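Local coordinates for protein superoxide dismutase (Anaplasma phagocytophilum, PDB 3JS4) that probably destroys superoxide radicals, dismutating them into oxygen and hydrogen peroxide by cycling the oxidation state of an iron ion in its active site, at residues 35-39 against 194-198; 96-100 against 169-174; 101-107 against 181-186; 107-113 against 210-216; 123-128 against 160-164. All coordinates share one frame; numbering follows the deposited sequence.

Contact 1 (35-39 against 194-198); sequences PYISS and LDYLN
The phenol ring of Tyr-196 meets residues 35-39 with its edge: the carbonyl O of Tyr-36 lies near the ring plane and accepts a hydrogen bond from Tyr-196 OH at 2.6 Å. The hydroxyl is tilted only 17° from the carbonyl plane. The ring of Tyr-36 carries Pro-35 CD on one face, offset toward the rim, 3.7 Å above the plane, and is stacked with the ring of His-210. The third flat group, the carboxylate of Asp-195, is gripped at both oxygens by one residue. Its OD2 takes the backbone N of Ser-38 at 2.6 Å, and its OD1 takes Ser-38 OG, also at 2.6 Å; each oxygen uses its syn lone pair, so the two donors together fix the rotation of the group. Ser-38 OG lies between its own backbone N and carbonyl carbon (chi1 69°), and from there it and the backbone N both reach the carboxylate. The same OG accepts from Leu-41 N, so the residue held by Asp-195 is also the N-cap of helix 39-60. A water lies 2.8 Å from Pro-35 O and is also near Asp-195 OD2, where the bond is weak. The contact lies at the surface, where the loop leading into helix 39-60 meets the short helix 193-196: Asp-195 touches Leu-41 of the long helix, and Tyr-196 packs on Lys-202, Tyr-203 and Val-206 of helix 200-211.

Contact 2 (96-100 against 169-174); sequences AQIWN and NADSPL. With NA (sodium ion), chain F.
An ST turn at Ser-172 opens the short 3-10 segment whose Pro-173 carbonyl helps hold a sodium ion, and this loop leans on helix 89-106. Ser-172 OG accepts from Leu-174 N, two residues on, while Ser-172 CB rests against Asn-100 OD1 at 3.5 Å. Pro-173 O binds the sodium ion at 2.4 Å beside two waters, and the carbonyls of Thr-176 and Gln-179 complete the site. The polar link across the contact is made by Asn-100, whose ND2 donates to Ala-170 O at 3.1 Å. The bond is fairly straight (160° at the hydrogen), but the donor stands above the carbonyl plane. Its second partner is Gln-97 OE1, at 3.1 Å; both acceptors lie close to the Asn-100 amide plane, which fixes the rotation of that amide. Gln-97 folds back at chi2 (-69°), bringing OE1 to the amide and against Ala-170 CA. Nearby, Ala-96 CB and Ala-170 CB meet at 3.8 Å. Farther along, Leu-174 CD1 sits over the five-membered ring of Trp-99, 3.8 Å from its centroid and 11° off the normal, a CH-pi contact. Around this joint, Asn-100 and Ser-172 pack on Trp-152 of strand 149-156, Ala-96 and Leu-174 share Val-78 of helix 74-83, and Gln-97 NE2 reaches Tyr-53 OH of helix 39-60.

Contact 3 (101-107 against 181-186); sequences HDFYWQS and PLATMD. With FE (Fe (III) ion), chain E.
Two side chains swung opposite their own backbone nitrogens, Tyr-104 (chi1 174°) and Asp-186 (chi1 -168°), meet so that Asp-186 CB lies over the centre of the phenol ring. This CH-pi contact spans 3.8 Å to the ring centroid, with the carboxylate plane 88° from the ring. Beyond it, Asp-186 OD2 binds the iron at 2.0 Å, and His-101 NE2 binds it at 2.2 Å. Here helix 89-106 and strand 179-186 of the iron/manganese superoxide dismutase fold each supply a ligand; His-45, His-190 and a water complete the site. In the second shell, His-101 ND1 is hydrogen-bonded to Gln-97 O, the Asp-186 carboxylate has Trp-188 as a further polar partner, and Tyr-104 OH is hydrogen-bonded to Tyr-203 OH. Where the helix ends, Ser-107 OG donates to Phe-103 O at 2.7 Å and accepts from Thr-184 N at 3.0 Å, tying it to the strand near its classic bulge at Leu-182 and Ala-183. The Phe-103 ring presents its edge to Thr-184 CG2, 3.8 Å from CD2, and CZ meets Pro-181 CB.

Contact 4 (107-113 against 210-216); sequences SMKPNGG and HLLNWDF
Ser-107 O accepts from Asn-213 N at 2.9 Å, the first of three backbone hydrogen bonds across the contact. Leu-211 O accepts from Lys-109 N at 3.1 Å, which with the first makes a single bridge of Met-108 with Leu-212; farther on, Gly-113 N donates to Leu-212 O at 2.8 Å. Close CA-H...O contacts reinforce it, as from Met-108 CA to Leu-211 O. The charged link is a salt bridge: Lys-109 NZ meets Asp-215 OD2 at 2.7 Å from above the carboxylate plane. Beyond CG the lysine chain runs extended (chi2 173°), crossing the Asn-213 side chain at about a right angle with CD 3.6 Å from Asn-213 OD1. Apolar packing is modest: Met-108 and Leu-211 lie side by side, pointing the same way, with Met-108 SD 3.9 Å from Leu-211 CD1. Two waters also bridge, one from Asn-111 N to His-210 O, the other between Gly-112 O and His-210 ND1. The motifs are a type II turn from Lys-109 to Gly-112, which folds the loop after helix 89-106 along the link between helices 200-211 and 214-223, and an N-cap at Asn-213, whose OD1 takes weak bonds from the N of Asp-215 and Phe-216.

Contact 5 (123-128 against 160-164); sequences MIEHSF and KALKV
Leu-162 is the tight centre of this contact, pressed into the helix among Met-123, Ile-124, Ser-127 and Phe-128. Its CG meets Met-123 CG at 3.7 Å, its CD1 meets Ile-124 CD1 at the same distance, and its CB lies 3.7 Å from Phe-128 CE2. Phe-128 stands at about a right angle to both Leu-162 and Val-164. With chi1 -47°, Ser-127 OG turns back along the helix, donating to Met-123 O at 2.7 Å and accepting from Leu-162 N at 2.9 Å. Met-123 O thus holds two donors, Ser-127 N and OG, from opposite faces of its plane. The other side is looser and wetter: exposed His-126 brings its ring edge to Lys-160 O, 3.8 Å from NE2, and a water joins Ser-127 O, Leu-162 O and Lys-163 NZ. The arrangement is helix-on-sheet packing in the C-terminal alpha/beta domain of the family: helix 118-128 lies on edge strand 161-168, the segments 123-128 and 161-164 crossing at -62°, with a G1 bulge at Lys-160 and Ala-161 where the strand begins.

Overall arrangement
Contact 3 is the hub, centred about 3 Å from the middle of the chain and holding two of the four protein iron ligands. Contact 2 continues it along helix 89-106, their centres about 10 Å apart, and spans two metals: the side chain of Gln-97 comes within about 5 Å of the iron, while Pro-173 binds sodium. Contact 4 shares Ser-107 with contact 3 and touches it again where Phe-103 CE1 meets Phe-216 CE2 at 3.7 Å. Contact 1 joins contact 4 through the stacked rings of Tyr-36 and His-210. Contact 5 lies away from the iron, yet Leu-162 CD2 reaches Leu-182 CD1 of contact 3 at 3.5 Å, and Ile-124 touches Trp-214 of contact 4.

Contact 1 (35-39 against 194-198)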
# COMPACT_ATOMS: atom_id res chain seq x y z
N PRO A 35 -7.48 8.96 16.76
CA PRO A 35 -6.64 10.14 16.67
C PRO A 35 -5.31 9.90 15.93
O PRO A 35 -4.51 10.83 15.82
CB PRO A 35 -6.39 10.49 18.14
CG PRO A 35 -6.35 9.15 18.83
CD PRO A 35 -7.26 8.23 18.03
N TYR A 36 -5.11 8.68 15.42
CA TYR A 36 -3.83 8.25 14.79
C TYR A 36 -3.51 8.89 13.44
O TYR A 36 -2.33 9.13 13.10
CB TYR A 36 -3.81 6.71 14.68
CG TYR A 36 -4.14 6.11 16.02
CD1 TYR A 36 -3.28 6.31 17.10
CD2 TYR A 36 -5.34 5.42 16.24
CE1 TYR A 36 -3.57 5.83 18.36
CE2 TYR A 36 -5.65 4.91 17.54
CZ TYR A 36 -4.74 5.13 18.58
OH TYR A 36 -4.94 4.67 19.87
N ILE A 37 -4.55 9.11 12.65
CA ILE A 37 -4.46 9.89 11.44
C ILE A 37 -5.57 10.90 11.62
O ILE A 37 -6.74 10.53 11.77
CB ILE A 37 -4.72 9.04 10.18
CG1 ILE A 37 -3.67 7.90 10.05
CG2 ILE A 37 -4.77 9.93 8.94
CD1 ILE A 37 -2.27 8.35 9.67
N SER A 38 -5.21 12.18 11.64
CA SER A 38 -6.18 13.22 11.97
C SER A 38 -7.18 13.38 10.85
O SER A 38 -6.96 12.96 9.72
CB SER A 38 -5.48 14.55 12.24
OG SER A 38 -4.93 15.07 11.03
N SER A 39 -8.29 14.02 11.16
CA SER A 39 -9.31 14.26 10.17
C SER A 39 -8.75 15.07 8.97
O SER A 39 -8.98 14.73 7.78
CB SER A 39 -10.48 14.97 10.88
OG SER A 39 -11.38 15.42 9.91
N LEU A 194 1.50 16.18 8.12
CA LEU A 194 0.58 17.10 8.81
C LEU A 194 0.42 16.74 10.29
O LEU A 194 0.18 17.62 11.12
CB LEU A 194 -0.78 17.17 8.10
CG LEU A 194 -0.85 18.06 6.83
CD1 LEU A 194 -2.25 17.90 6.11
CD2 LEU A 194 -0.54 19.56 7.16
N ASP A 195 0.54 15.45 10.61
CA ASP A 195 0.35 14.96 11.97
C ASP A 195 1.67 14.73 12.70
O ASP A 195 1.74 14.96 13.89
CB ASP A 195 -0.47 13.66 11.99
CG ASP A 195 -1.96 13.88 11.78
OD1 ASP A 195 -2.40 15.00 11.43
OD2 ASP A 195 -2.68 12.86 11.91
N TYR A 196 2.69 14.23 12.00
CA TYR A 196 3.99 13.80 12.62
C TYR A 196 5.23 14.56 12.13
O TYR A 196 6.34 14.25 12.53
CB TYR A 196 4.19 12.28 12.41
CG TYR A 196 3.03 11.49 12.95
CD1 TYR A 196 2.97 11.19 14.32
CD2 TYR A 196 1.96 11.10 12.13
CE1 TYR A 196 1.90 10.51 14.85
CE2 TYR A 196 0.87 10.40 12.65
CZ TYR A 196 0.85 10.11 14.02
OH TYR A 196 -0.20 9.44 14.59
N LEU A 197 5.02 15.55 11.25
CA LEU A 197 6.14 16.37 10.73
C LEU A 197 7.24 15.47 10.17
O LEU A 197 6.93 14.48 9.52
CB LEU A 197 6.65 17.36 11.79
CG LEU A 197 5.61 18.34 12.35
CD1 LEU A 197 6.15 19.16 13.56
CD2 LEU A 197 5.04 19.29 11.26
N ASN A 198 8.50 15.78 10.43
CA ASN A 198 9.60 14.94 9.95
C ASN A 198 9.84 13.62 10.73
O ASN A 198 10.75 12.88 10.40
CB ASN A 198 10.89 15.77 9.84
CG ASN A 198 11.42 16.23 11.19
OD1 ASN A 198 10.68 16.70 12.04
ND2 ASN A 198 12.73 16.12 11.37
O HOH W 1 -2.48 12.27 14.59

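Contact 2 (96-100 against 169-174)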
# COMPACT_ATOMS: atom_id res chain seq x y z
N ALA A 96 -0.52 3.44 -10.93
CA ALA A 96 0.14 2.76 -9.82
C ALA A 96 -0.18 3.45 -8.51
O ALA A 96 -0.48 2.80 -7.50
CB ALA A 96 1.70 2.67 -10.05
N GLN A 97 -0.13 4.78 -8.52
CA GLN A 97 -0.48 5.51 -7.29
C GLN A 97 -1.93 5.29 -6.88
O GLN A 97 -2.23 5.21 -5.67
CB GLN A 97 -0.09 6.99 -7.35
CG GLN A 97 1.45 7.21 -7.27
CD GLN A 97 2.02 6.87 -5.91
OE1 GLN A 97 2.24 5.71 -5.58
NE2 GLN A 97 2.29 7.89 -5.12
N ILE A 98 -2.85 5.16 -7.85
CA ILE A 98 -4.25 4.91 -7.47
C ILE A 98 -4.36 3.52 -6.82
O ILE A 98 -4.96 3.36 -5.74
CB ILE A 98 -5.25 4.99 -8.64
CG1 ILE A 98 -5.29 6.39 -9.27
CG2 ILE A 98 -6.65 4.59 -8.14
CD1 ILE A 98 -5.98 6.39 -10.69
N TRP A 99 -3.78 2.53 -7.50
CA TRP A 99 -3.79 1.14 -7.02
C TRP A 99 -3.14 1.06 -5.63
O TRP A 99 -3.68 0.44 -4.71
CB TRP A 99 -3.05 0.20 -8.01
CG TRP A 99 -3.26 -1.29 -7.68
CD1 TRP A 99 -4.16 -2.16 -8.28
CD2 TRP A 99 -2.56 -2.07 -6.69
NE1 TRP A 99 -4.07 -3.41 -7.71
CE2 TRP A 99 -3.10 -3.39 -6.73
CE3 TRP A 99 -1.54 -1.79 -5.76
CZ2 TRP A 99 -2.65 -4.42 -5.88
CZ3 TRP A 99 -1.09 -2.82 -4.91
CH2 TRP A 99 -1.65 -4.13 -4.99
N ASN A 100 -1.97 1.70 -5.46
CA ASN A 100 -1.28 1.69 -4.17
C ASN A 100 -2.09 2.32 -3.03
O ASN A 100 -2.09 1.81 -1.90
CB ASN A 100 0.04 2.47 -4.26
CG ASN A 100 1.04 1.82 -5.21
OD1 ASN A 100 0.96 0.64 -5.51
ND2 ASN A 100 2.02 2.62 -5.67
N ASN A 169 8.85 5.61 -4.91
CA ASN A 169 7.90 6.39 -5.69
C ASN A 169 6.59 5.63 -5.90
O ASN A 169 5.87 5.42 -4.92
CB ASN A 169 8.55 6.90 -6.98
CG ASN A 169 9.76 7.79 -6.69
OD1 ASN A 169 9.82 8.47 -5.65
ND2 ASN A 169 10.71 7.80 -7.60
N ALA A 170 6.32 5.16 -7.12
CA ALA A 170 5.08 4.41 -7.38
C ALA A 170 5.24 2.89 -7.58
O ALA A 170 4.24 2.19 -7.83
CB ALA A 170 4.29 5.01 -8.57
N ASP A 171 6.48 2.39 -7.49
CA ASP A 171 6.77 0.96 -7.66
C ASP A 171 6.04 0.13 -6.60
O ASP A 171 5.81 0.60 -5.48
CB ASP A 171 8.29 0.72 -7.57
CG ASP A 171 9.06 1.32 -8.75
OD1 ASP A 171 8.45 1.89 -9.68
OD2 ASP A 171 10.30 1.23 -8.75
N SER A 172 5.68 -1.10 -6.96
CA SER A 172 4.96 -2.00 -6.08
C SER A 172 5.28 -3.45 -6.47
O SER A 172 5.90 -3.69 -7.53
CB SER A 172 3.45 -1.79 -6.20
OG SER A 172 2.97 -2.38 -7.41
N PRO A 173 4.85 -4.42 -5.62
CA PRO A 173 5.02 -5.84 -5.93
C PRO A 173 4.33 -6.28 -7.22
O PRO A 173 4.66 -7.34 -7.72
CB PRO A 173 4.43 -6.54 -4.69
CG PRO A 173 4.77 -5.60 -3.56
CD PRO A 173 4.54 -4.22 -4.19
N LEU A 174 3.40 -5.48 -7.78
CA LEU A 174 2.83 -5.81 -9.10
C LEU A 174 3.90 -5.90 -10.18
O LEU A 174 3.71 -6.56 -11.22
CB LEU A 174 1.77 -4.78 -9.53
CG LEU A 174 0.44 -4.67 -8.76
CD1 LEU A 174 -0.44 -3.63 -9.43
CD2 LEU A 174 -0.30 -6.02 -8.64
NA NA F . 4.00 -9.63 -7.76
O HOH W 2 3.71 -11.86 -8.19
O HOH W 3 1.71 -9.40 -7.65

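Contact 3 (101-107 against 181-186)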
# COMPACT_ATOMS: atom_id res chain seq x y z
N HIS A 101 -2.70 3.46 -3.28
CA HIS A 101 -3.53 4.11 -2.25
C HIS A 101 -4.77 3.26 -1.91
O HIS A 101 -5.13 3.14 -0.73
CB HIS A 101 -3.93 5.54 -2.67
CG HIS A 101 -2.80 6.52 -2.53
ND1 HIS A 101 -1.84 6.69 -3.51
CD2 HIS A 101 -2.44 7.32 -1.50
CE1 HIS A 101 -0.97 7.60 -3.10
NE2 HIS A 101 -1.29 7.98 -1.88
N ASP A 102 -5.40 2.65 -2.91
CA ASP A 102 -6.56 1.78 -2.64
C ASP A 102 -6.08 0.68 -1.66
O ASP A 102 -6.76 0.36 -0.68
CB ASP A 102 -7.13 1.10 -3.91
CG ASP A 102 -7.93 2.05 -4.83
OD1 ASP A 102 -8.32 3.17 -4.45
OD2 ASP A 102 -8.19 1.63 -5.98
N PHE A 103 -4.91 0.11 -1.94
CA PHE A 103 -4.36 -0.98 -1.13
C PHE A 103 -4.03 -0.48 0.28
O PHE A 103 -4.25 -1.19 1.28
CB PHE A 103 -3.06 -1.51 -1.78
CG PHE A 103 -2.76 -2.96 -1.45
CD1 PHE A 103 -3.54 -3.97 -1.98
CD2 PHE A 103 -1.69 -3.30 -0.63
CE1 PHE A 103 -3.28 -5.32 -1.69
CE2 PHE A 103 -1.41 -4.62 -0.33
CZ PHE A 103 -2.20 -5.65 -0.88
N TYR A 104 -3.50 0.74 0.35
CA TYR A 104 -3.11 1.35 1.63
C TYR A 104 -4.33 1.51 2.53
O TYR A 104 -4.27 1.20 3.73
CB TYR A 104 -2.50 2.72 1.35
CG TYR A 104 -2.15 3.60 2.51
CD1 TYR A 104 -1.28 3.18 3.52
CD2 TYR A 104 -2.63 4.93 2.56
CE1 TYR A 104 -0.92 4.03 4.57
CE2 TYR A 104 -2.27 5.79 3.58
CZ TYR A 104 -1.41 5.35 4.57
OH TYR A 104 -1.08 6.20 5.59
N TRP A 105 -5.44 2.04 1.99
CA TRP A 105 -6.61 2.23 2.84
C TRP A 105 -7.14 0.91 3.38
O TRP A 105 -7.61 0.86 4.53
CB TRP A 105 -7.74 3.03 2.14
CG TRP A 105 -7.28 4.35 1.54
CD1 TRP A 105 -7.40 4.74 0.23
CD2 TRP A 105 -6.64 5.43 2.22
NE1 TRP A 105 -6.88 5.99 0.07
CE2 TRP A 105 -6.42 6.45 1.27
CE3 TRP A 105 -6.27 5.66 3.57
CZ2 TRP A 105 -5.81 7.67 1.59
CZ3 TRP A 105 -5.65 6.86 3.89
CH2 TRP A 105 -5.42 7.86 2.90
N GLN A 106 -7.11 -0.14 2.56
CA GLN A 106 -7.55 -1.47 3.01
C GLN A 106 -6.60 -2.10 4.03
O GLN A 106 -7.00 -3.01 4.78
CB GLN A 106 -7.72 -2.41 1.81
CG GLN A 106 -8.62 -1.87 0.72
CD GLN A 106 -8.71 -2.80 -0.47
OE1 GLN A 106 -8.02 -2.61 -1.49
NE2 GLN A 106 -9.55 -3.83 -0.35
N SER A 107 -5.36 -1.61 4.06
CA SER A 107 -4.30 -2.10 4.93
C SER A 107 -4.39 -1.53 6.35
O SER A 107 -3.53 -1.78 7.19
CB SER A 107 -2.94 -1.75 4.31
OG SER A 107 -2.72 -2.52 3.11
N PRO A 181 1.47 -9.10 -2.76
CA PRO A 181 1.34 -8.06 -1.73
C PRO A 181 0.19 -8.37 -0.77
O PRO A 181 -0.86 -8.85 -1.21
CB PRO A 181 1.03 -6.78 -2.53
CG PRO A 181 0.46 -7.26 -3.84
CD PRO A 181 1.05 -8.63 -4.10
N LEU A 182 0.40 -8.08 0.51
CA LEU A 182 -0.58 -8.34 1.56
C LEU A 182 -1.06 -7.10 2.29
O LEU A 182 -2.22 -7.02 2.70
CB LEU A 182 -0.03 -9.35 2.58
CG LEU A 182 0.53 -10.68 2.06
CD1 LEU A 182 1.16 -11.50 3.21
CD2 LEU A 182 -0.55 -11.51 1.34
N ALA A 183 -0.14 -6.15 2.50
CA ALA A 183 -0.45 -4.86 3.14
C ALA A 183 0.63 -3.85 2.79
O ALA A 183 1.78 -4.24 2.51
CB ALA A 183 -0.56 -5.00 4.67
N THR A 184 0.29 -2.56 2.80
CA THR A 184 1.27 -1.53 2.54
C THR A 184 1.10 -0.36 3.51
O THR A 184 0.02 -0.10 4.03
CB THR A 184 1.25 -1.03 1.06
OG1 THR A 184 2.41 -0.22 0.79
CG2 THR A 184 0.00 -0.19 0.75
N MET A 185 2.21 0.33 3.73
CA MET A 185 2.29 1.57 4.47
C MET A 185 2.98 2.61 3.58
O MET A 185 4.15 2.44 3.19
CB MET A 185 3.10 1.36 5.75
CG MET A 185 3.39 2.66 6.49
SD MET A 185 4.38 2.43 7.99
CE MET A 185 5.98 1.93 7.32
N ASP A 186 2.23 3.64 3.23
CA ASP A 186 2.73 4.79 2.46
C ASP A 186 3.80 5.52 3.28
O ASP A 186 3.53 5.95 4.42
CB ASP A 186 1.53 5.74 2.24
CG ASP A 186 1.79 6.85 1.23
OD1 ASP A 186 2.92 7.02 0.75
OD2 ASP A 186 0.83 7.58 0.92
FE FE E . 0.16 8.89 -0.49
O HOH W 4 1.81 8.30 -1.91

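Contact 4 (107-113 against 210-216)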
# COMPACT_ATOMS: atom_id res chain seq x y z
N SER A 107 -5.36 -1.61 4.06
CA SER A 107 -4.30 -2.10 4.93
C SER A 107 -4.39 -1.53 6.35
O SER A 107 -3.53 -1.78 7.19
CB SER A 107 -2.94 -1.75 4.31
OG SER A 107 -2.72 -2.52 3.11
N MET A 108 -5.43 -0.75 6.63
CA MET A 108 -5.61 -0.16 7.94
C MET A 108 -7.08 -0.31 8.31
O MET A 108 -7.91 -0.54 7.43
CB MET A 108 -5.23 1.33 7.93
CG MET A 108 -3.79 1.64 7.45
SD MET A 108 -3.34 3.39 7.55
CE MET A 108 -4.24 4.08 6.14
N LYS A 109 -7.38 -0.21 9.60
CA LYS A 109 -8.76 -0.12 10.09
C LYS A 109 -8.78 0.63 11.42
O LYS A 109 -7.75 0.74 12.09
CB LYS A 109 -9.39 -1.52 10.25
CG LYS A 109 -8.71 -2.44 11.28
CD LYS A 109 -9.55 -3.72 11.46
CE LYS A 109 -8.97 -4.61 12.55
NZ LYS A 109 -9.90 -5.71 12.84
N PRO A 110 -9.96 1.15 11.82
CA PRO A 110 -10.07 1.62 13.21
C PRO A 110 -9.82 0.44 14.16
O PRO A 110 -10.18 -0.69 13.83
CB PRO A 110 -11.55 2.08 13.32
CG PRO A 110 -11.98 2.35 11.93
CD PRO A 110 -11.18 1.42 11.04
N ASN A 111 -9.17 0.69 15.30
CA ASN A 111 -8.84 -0.42 16.20
C ASN A 111 -7.96 -1.49 15.55
O ASN A 111 -8.09 -2.67 15.86
CB ASN A 111 -10.13 -1.05 16.77
CG ASN A 111 -10.90 -0.10 17.69
OD1 ASN A 111 -10.40 0.27 18.76
ND2 ASN A 111 -12.12 0.28 17.29
N GLY A 112 -7.08 -1.07 14.64
CA GLY A 112 -6.10 -1.96 14.03
C GLY A 112 -4.82 -2.10 14.84
O GLY A 112 -4.76 -1.75 16.02
N GLY A 113 -3.78 -2.63 14.20
CA GLY A 113 -2.49 -2.80 14.86
C GLY A 113 -2.48 -3.94 15.86
O GLY A 113 -3.39 -4.77 15.87
N HIS A 210 -1.53 0.64 16.09
CA HIS A 210 -2.96 0.95 16.07
C HIS A 210 -3.67 0.92 14.71
O HIS A 210 -4.89 1.04 14.68
CB HIS A 210 -3.23 2.30 16.77
CG HIS A 210 -2.93 2.27 18.23
ND1 HIS A 210 -3.69 1.55 19.13
CD2 HIS A 210 -1.92 2.82 18.96
CE1 HIS A 210 -3.18 1.68 20.35
NE2 HIS A 210 -2.12 2.45 20.27
N LEU A 211 -2.93 0.75 13.61
CA LEU A 211 -3.53 0.83 12.27
C LEU A 211 -3.54 -0.45 11.43
O LEU A 211 -4.57 -0.76 10.82
CB LEU A 211 -2.91 1.97 11.46
CG LEU A 211 -3.17 3.39 11.98
CD1 LEU A 211 -2.26 4.36 11.22
CD2 LEU A 211 -4.62 3.81 11.82
N LEU A 212 -2.42 -1.19 11.39
CA LEU A 212 -2.29 -2.33 10.48
C LEU A 212 -3.50 -3.26 10.56
O LEU A 212 -3.88 -3.67 11.65
CB LEU A 212 -1.02 -3.16 10.77
CG LEU A 212 -0.69 -4.43 9.98
CD1 LEU A 212 -0.63 -4.23 8.43
CD2 LEU A 212 0.66 -4.97 10.50
N ASN A 213 -4.06 -3.61 9.41
CA ASN A 213 -5.25 -4.44 9.37
C ASN A 213 -4.86 -5.89 9.09
O ASN A 213 -4.65 -6.29 7.93
CB ASN A 213 -6.20 -3.92 8.29
CG ASN A 213 -7.55 -4.61 8.30
OD1 ASN A 213 -7.77 -5.64 8.99
ND2 ASN A 213 -8.48 -4.05 7.54
N TRP A 214 -4.77 -6.67 10.16
CA TRP A 214 -4.42 -8.08 10.04
C TRP A 214 -5.52 -8.89 9.35
O TRP A 214 -5.23 -9.91 8.75
CB TRP A 214 -4.10 -8.68 11.40
CG TRP A 214 -2.81 -8.28 12.02
CD1 TRP A 214 -2.65 -7.58 13.19
CD2 TRP A 214 -1.49 -8.57 11.55
NE1 TRP A 214 -1.31 -7.42 13.47
CE2 TRP A 214 -0.57 -8.01 12.48
CE3 TRP A 214 -0.98 -9.24 10.42
CZ2 TRP A 214 0.81 -8.09 12.32
CZ3 TRP A 214 0.41 -9.33 10.26
CH2 TRP A 214 1.29 -8.77 11.21
N ASP A 215 -6.78 -8.46 9.46
CA ASP A 215 -7.87 -9.16 8.75
C ASP A 215 -7.64 -9.10 7.24
O ASP A 215 -7.96 -10.05 6.51
CB ASP A 215 -9.26 -8.57 9.06
CG ASP A 215 -9.54 -8.43 10.56
OD1 ASP A 215 -8.96 -9.20 11.36
OD2 ASP A 215 -10.36 -7.55 10.93
N PHE A 216 -7.11 -7.98 6.76
CA PHE A 216 -6.82 -7.83 5.34
C PHE A 216 -5.72 -8.81 4.91
O PHE A 216 -5.90 -9.60 3.97
CB PHE A 216 -6.50 -6.38 4.98
CG PHE A 216 -6.38 -6.11 3.50
CD1 PHE A 216 -7.48 -6.29 2.65
CD2 PHE A 216 -5.18 -5.67 2.95
CE1 PHE A 216 -7.38 -6.02 1.28
CE2 PHE A 216 -5.06 -5.40 1.60
CZ PHE A 216 -6.15 -5.58 0.75
O HOH W 5 -7.07 2.79 15.05
O HOH W 6 -5.75 -0.10 17.90

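Contact 5 (123-128 against 160-164)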
# COMPACT_ATOMS: atom_id res chain seq x y z
N MET A 123 3.33 -18.52 10.81
CA MET A 123 3.93 -17.96 9.61
C MET A 123 4.76 -16.72 9.95
O MET A 123 5.83 -16.52 9.37
CB MET A 123 2.86 -17.62 8.59
CG MET A 123 3.41 -17.30 7.24
SD MET A 123 2.10 -17.36 6.03
CE MET A 123 2.08 -19.12 5.70
N ILE A 124 4.27 -15.90 10.88
CA ILE A 124 5.00 -14.71 11.32
C ILE A 124 6.30 -15.13 12.02
O ILE A 124 7.37 -14.61 11.73
CB ILE A 124 4.14 -13.82 12.28
CG1 ILE A 124 3.02 -13.09 11.53
CG2 ILE A 124 5.01 -12.81 13.03
CD1 ILE A 124 3.48 -11.86 10.77
N GLU A 125 6.18 -16.08 12.93
CA GLU A 125 7.31 -16.62 13.69
C GLU A 125 8.34 -17.29 12.82
O GLU A 125 9.54 -17.06 12.98
CB GLU A 125 6.81 -17.57 14.79
CG GLU A 125 6.76 -16.90 16.15
CD GLU A 125 5.72 -17.50 17.09
OE1 GLU A 125 5.52 -18.74 17.09
OE2 GLU A 125 5.12 -16.73 17.86
N HIS A 126 7.87 -18.13 11.89
CA HIS A 126 8.71 -18.76 10.88
C HIS A 126 9.49 -17.75 10.04
O HIS A 126 10.69 -17.93 9.82
CB HIS A 126 7.85 -19.66 9.98
CG HIS A 126 8.56 -20.15 8.74
ND1 HIS A 126 9.66 -20.98 8.78
CD2 HIS A 126 8.30 -19.93 7.43
CE1 HIS A 126 10.06 -21.24 7.55
NE2 HIS A 126 9.25 -20.61 6.71
N SER A 127 8.82 -16.69 9.59
CA SER A 127 9.42 -15.73 8.66
C SER A 127 10.32 -14.68 9.33
O SER A 127 11.33 -14.29 8.75
CB SER A 127 8.36 -15.03 7.79
OG SER A 127 7.42 -15.96 7.24
N PHE A 128 9.94 -14.23 10.53
CA PHE A 128 10.67 -13.16 11.21
C PHE A 128 11.23 -13.49 12.59
O PHE A 128 11.70 -12.59 13.29
CB PHE A 128 9.78 -11.91 11.34
CG PHE A 128 9.20 -11.44 10.04
CD1 PHE A 128 9.99 -10.75 9.13
CD2 PHE A 128 7.88 -11.71 9.73
CE1 PHE A 128 9.46 -10.32 7.91
CE2 PHE A 128 7.33 -11.28 8.52
CZ PHE A 128 8.13 -10.59 7.59
N LYS A 160 8.83 -19.26 0.33
CA LYS A 160 7.71 -19.79 1.09
C LYS A 160 7.59 -19.13 2.47
O LYS A 160 7.44 -19.81 3.49
CB LYS A 160 7.76 -21.32 1.21
CG LYS A 160 6.96 -22.03 0.15
CD LYS A 160 7.78 -22.32 -1.09
CE LYS A 160 6.87 -22.50 -2.29
NZ LYS A 160 5.44 -22.65 -1.91
N ALA A 161 7.68 -17.80 2.50
CA ALA A 161 7.69 -17.08 3.75
C ALA A 161 7.21 -15.66 3.48
O ALA A 161 7.22 -15.22 2.32
CB ALA A 161 9.09 -17.07 4.36
N LEU A 162 6.77 -14.99 4.54
CA LEU A 162 6.47 -13.58 4.50
C LEU A 162 7.79 -12.83 4.45
O LEU A 162 8.81 -13.30 4.97
CB LEU A 162 5.67 -13.16 5.75
CG LEU A 162 4.35 -13.90 6.04
CD1 LEU A 162 3.82 -13.48 7.41
CD2 LEU A 162 3.29 -13.62 4.96
N LYS A 163 7.79 -11.68 3.78
CA LYS A 163 8.94 -10.79 3.72
C LYS A 163 8.44 -9.35 3.85
O LYS A 163 7.29 -9.06 3.53
CB LYS A 163 9.66 -10.92 2.37
CG LYS A 163 10.31 -12.28 2.07
CD LYS A 163 11.52 -12.54 2.91
CE LYS A 163 12.01 -13.99 2.72
NZ LYS A 163 13.20 -14.23 3.57
N VAL A 164 9.31 -8.46 4.31
CA VAL A 164 9.07 -7.02 4.18
C VAL A 164 10.00 -6.45 3.09
O VAL A 164 11.22 -6.71 3.13
CB VAL A 164 9.29 -6.30 5.50
CG1 VAL A 164 9.08 -4.78 5.33
CG2 VAL A 164 8.32 -6.86 6.59
O HOH W 7 11.33 -14.23 6.13